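Local coordinates for uncharacterized protein (Enterococcus faecalis, PDB 3L1W) that is of unknown function but belongs to the endonuclease/exonuclease/phosphatase family and may act as a 3'-5' RNA exonuclease, at residues E174-V179 with Y216-G221. Residues are numbered along the deposited sequence; the frame is centred on the assembly and turned at random.
Sequences EVHQLV and YIYVKG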
ATOM      1  N   GLU A 174     -25.892 -18.610   3.569  1.00 20.49           N
ATOM      2  CA  GLU A 174     -27.066 -18.262   2.771  1.00 24.47           C
ATOM      3  C   GLU A 174     -27.078 -16.801   2.351  1.00 20.89           C
ATOM      4  O   GLU A 174     -27.491 -16.472   1.242  1.00 21.72           O
ATOM      5  CB  GLU A 174     -28.368 -18.581   3.528  1.00 28.08           C
ATOM      6  CG  GLU A 174     -28.781 -20.039   3.515  1.00 43.48           C
ATOM      7  CD  GLU A 174     -30.220 -20.232   3.983  1.00 55.37           C
ATOM      8  OE1 GLU A 174     -31.148 -19.835   3.244  1.00 52.07           O
ATOM      9  OE2 GLU A 174     -30.422 -20.780   5.090  1.00 61.95           O
ATOM     10  N   VAL A 175     -26.632 -15.914   3.235  1.00 18.86           N
ATOM     11  CA  VAL A 175     -26.655 -14.498   2.910  1.00 18.98           C
ATOM     12  C   VAL A 175     -25.877 -14.198   1.623  1.00 22.17           C
ATOM     13  O   VAL A 175     -26.274 -13.335   0.849  1.00 19.67           O
ATOM     14  CB  VAL A 175     -26.173 -13.614   4.089  1.00 19.81           C
ATOM     15  CG1 VAL A 175     -24.703 -13.868   4.405  1.00 17.93           C
ATOM     16  CG2 VAL A 175     -26.426 -12.126   3.777  1.00 19.32           C
ATOM     17  N   HIS A 176     -24.787 -14.925   1.377  1.00 19.89           N
ATOM     18  CA  HIS A 176     -24.004 -14.685   0.168  1.00 17.43           C
ATOM     19  C   HIS A 176     -24.742 -15.164  -1.074  1.00 19.23           C
ATOM     20  O   HIS A 176     -24.641 -14.558  -2.139  1.00 20.09           O
ATOM     21  CB  HIS A 176     -22.615 -15.330   0.261  1.00 16.98           C
ATOM     22  CG  HIS A 176     -21.698 -14.623   1.204  1.00 17.18           C
ATOM     23  ND1 HIS A 176     -21.129 -13.402   0.914  1.00 17.96           N
ATOM     24  CD2 HIS A 176     -21.270 -14.953   2.445  1.00 19.68           C
ATOM     25  CE1 HIS A 176     -20.375 -13.018   1.928  1.00 18.39           C
ATOM     26  NE2 HIS A 176     -20.449 -13.940   2.874  1.00 16.81           N
ATOM     27  N   GLN A 177     -25.485 -16.251  -0.940  1.00 19.84           N
ATOM     28  CA  GLN A 177     -26.286 -16.755  -2.050  0.50 22.48           C
ATOM     29  C   GLN A 177     -27.343 -15.729  -2.431  1.00 24.22           C
ATOM     30  O   GLN A 177     -27.627 -15.510  -3.610  1.00 25.43           O
ATOM     31  CB  GLN A 177     -26.942 -18.097  -1.699  0.50 24.91           C
ATOM     32  CG  GLN A 177     -25.952 -19.250  -1.616  0.50 29.76           C
ATOM     33  CD  GLN A 177     -25.171 -19.433  -2.906  0.50 34.79           C
ATOM     34  OE1 GLN A 177     -23.954 -19.236  -2.947  0.50 37.76           O
ATOM     35  NE2 GLN A 177     -25.873 -19.796  -3.973  0.50 31.14           N
ATOM     36  N   LEU A 178     -27.919 -15.075  -1.426  1.00 21.18           N
ATOM     37  CA  LEU A 178     -28.933 -14.056  -1.676  1.00 22.41           C
ATOM     38  C   LEU A 178     -28.319 -12.854  -2.387  1.00 22.99           C
ATOM     39  O   LEU A 178     -28.842 -12.349  -3.389  1.00 21.50           O
ATOM     40  CB  LEU A 178     -29.573 -13.609  -0.360  1.00 22.79           C
ATOM     41  CG  LEU A 178     -30.584 -12.466  -0.455  1.00 24.96           C
ATOM     42  CD1 LEU A 178     -31.758 -12.875  -1.323  1.00 29.41           C
ATOM     43  CD2 LEU A 178     -31.055 -12.065   0.932  1.00 27.67           C
ATOM     44  N   VAL A 179     -27.211 -12.382  -1.842  1.00 18.09           N
ATOM     45  CA  VAL A 179     -26.513 -11.237  -2.412  1.00 17.25           C
ATOM     46  C   VAL A 179     -26.087 -11.499  -3.868  1.00 20.68           C
ATOM     47  O   VAL A 179     -26.182 -10.621  -4.718  1.00 19.76           O
ATOM     48  CB  VAL A 179     -25.319 -10.850  -1.517  1.00 19.33           C
ATOM     49  CG1 VAL A 179     -24.370  -9.904  -2.238  1.00 18.56           C
ATOM     50  CG2 VAL A 179     -25.832 -10.246  -0.203  1.00 18.24           C
ATOM     51  N   TYR A 216     -16.340  -7.995   2.642  1.00 14.13           N
ATOM     52  CA  TYR A 216     -16.585  -8.153   1.211  1.00 14.94           C
ATOM     53  C   TYR A 216     -16.833  -6.830   0.512  1.00 13.32           C
ATOM     54  O   TYR A 216     -17.364  -5.883   1.103  1.00 15.95           O
ATOM     55  CB  TYR A 216     -17.809  -9.047   0.973  1.00 14.17           C
ATOM     56  CG  TYR A 216     -17.596 -10.473   1.408  1.00 15.70           C
ATOM     57  CD1 TYR A 216     -17.271 -11.460   0.484  1.00 19.45           C
ATOM     58  CD2 TYR A 216     -17.689 -10.828   2.746  1.00 17.18           C
ATOM     59  CE1 TYR A 216     -17.054 -12.769   0.887  1.00 18.56           C
ATOM     60  CE2 TYR A 216     -17.459 -12.125   3.157  1.00 16.33           C
ATOM     61  CZ  TYR A 216     -17.151 -13.088   2.227  1.00 16.43           C
ATOM     62  OH  TYR A 216     -16.936 -14.377   2.640  1.00 16.23           O
ATOM     63  N   ILE A 217     -16.454  -6.785  -0.762  1.00 13.43           N
ATOM     64  CA  ILE A 217     -16.855  -5.706  -1.644  1.00 13.75           C
ATOM     65  C   ILE A 217     -17.617  -6.340  -2.796  1.00 14.72           C
ATOM     66  O   ILE A 217     -17.029  -6.974  -3.674  1.00 16.27           O
ATOM     67  CB  ILE A 217     -15.646  -4.893  -2.153  1.00 16.00           C
ATOM     68  CG1 ILE A 217     -14.944  -4.204  -0.981  1.00 16.81           C
ATOM     69  CG2 ILE A 217     -16.082  -3.868  -3.200  1.00 16.20           C
ATOM     70  CD1 ILE A 217     -13.697  -3.390  -1.414  1.00 16.58           C
ATOM     71  N   TYR A 218     -18.937  -6.185  -2.762  1.00 15.81           N
ATOM     72  CA  TYR A 218     -19.814  -6.717  -3.805  1.00 13.10           C
ATOM     73  C   TYR A 218     -20.163  -5.607  -4.786  1.00 16.72           C
ATOM     74  O   TYR A 218     -20.418  -4.464  -4.382  1.00 17.85           O
ATOM     75  CB  TYR A 218     -21.098  -7.293  -3.184  1.00 12.84           C
ATOM     76  CG  TYR A 218     -20.985  -8.742  -2.759  1.00 15.92           C
ATOM     77  CD1 TYR A 218     -21.096  -9.761  -3.694  1.00 16.32           C
ATOM     78  CD2 TYR A 218     -20.804  -9.091  -1.421  1.00 16.93           C
ATOM     79  CE1 TYR A 218     -21.006 -11.095  -3.320  1.00 21.14           C
ATOM     80  CE2 TYR A 218     -20.716 -10.427  -1.028  1.00 15.49           C
ATOM     81  CZ  TYR A 218     -20.819 -11.422  -1.988  1.00 18.33           C
ATOM     82  OH  TYR A 218     -20.742 -12.745  -1.629  1.00 18.56           O
ATOM     83  N   VAL A 219     -20.191  -5.938  -6.071  1.00 15.39           N
ATOM     84  CA  VAL A 219     -20.423  -4.925  -7.090  1.00 15.50           C
ATOM     85  C   VAL A 219     -21.574  -5.270  -8.021  1.00 18.66           C
ATOM     86  O   VAL A 219     -21.823  -6.440  -8.327  1.00 20.19           O
ATOM     87  CB  VAL A 219     -19.140  -4.655  -7.919  1.00 18.61           C
ATOM     88  CG1 VAL A 219     -17.998  -4.201  -7.004  1.00 19.00           C
ATOM     89  CG2 VAL A 219     -18.732  -5.887  -8.708  1.00 18.42           C
ATOM     90  N   LYS A 220     -22.284  -4.232  -8.449  1.00 17.86           N
ATOM     91  CA  LYS A 220     -23.283  -4.349  -9.505  1.00 19.14           C
ATOM     92  C   LYS A 220     -23.115  -3.155 -10.429  1.00 23.21           C
ATOM     93  O   LYS A 220     -23.227  -2.009  -9.994  1.00 22.90           O
ATOM     94  CB  LYS A 220     -24.705  -4.383  -8.934  1.00 22.49           C
ATOM     95  CG  LYS A 220     -25.816  -4.185  -9.981  1.00 27.85           C
ATOM     96  CD  LYS A 220     -27.112  -3.797  -9.303  1.00 29.73           C
ATOM     97  CE  LYS A 220     -28.144  -3.252 -10.280  1.00 38.71           C
ATOM     98  NZ  LYS A 220     -27.851  -1.850 -10.687  1.00 32.37           N
ATOM     99  N   GLY A 221     -22.816  -3.427 -11.695  1.00 23.76           N
ATOM    100  CA  GLY A 221     -22.655  -2.374 -12.685  1.00 25.46           C
ATOM    101  C   GLY A 221     -21.259  -1.778 -12.737  1.00 21.93           C
ATOM    102  O   GLY A 221     -21.087  -0.620 -13.127  1.00 26.12           O
TER
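His176 and Tyr218 supply the polar link between helix 174-179 and strand 216-220, a worked example of how a short helix is fastened to a sheet by aromatic residues with polar ends. The hydrogen bond joins His176 ND1 to Tyr218 OH at 2.7 Å; it is short but bent (144°) and lies near the planes of both rings. Gln180 NE2 is a second partner of the same hydroxyl. The other ring nitrogen, NE2, bonds to Ala169 O, so both ring nitrogens are engaged and the rotation of the ring is fixed.

The rings of His176 and Tyr216 meet obliquely, neither stacked nor edge-to-face: His176 CE1 sits 3.2 Å from Tyr216 CZ and above one face of that phenol, the two planes inclined at 51°. Phe167 meets all three rings, while Tyr216 OH turns to Glu213 O.

The apolar part is a CH-pi contact: with CG1 anti to the backbone N (chi1 166°), Val179 places this methyl 3.5 Å from the centroid of the Tyr218 ring, almost exactly on its normal.

Helix and strand thus meet through side chains alone, their axes 11.4 Å apart, the strand lying between strands 161-164 and 184-185 in one of the two sheets of the DNase I-like sandwich. Hydrogen bonds at both imidazole nitrogens orient the ring, while ring face and methyl supply the apolar packing of a buried contact.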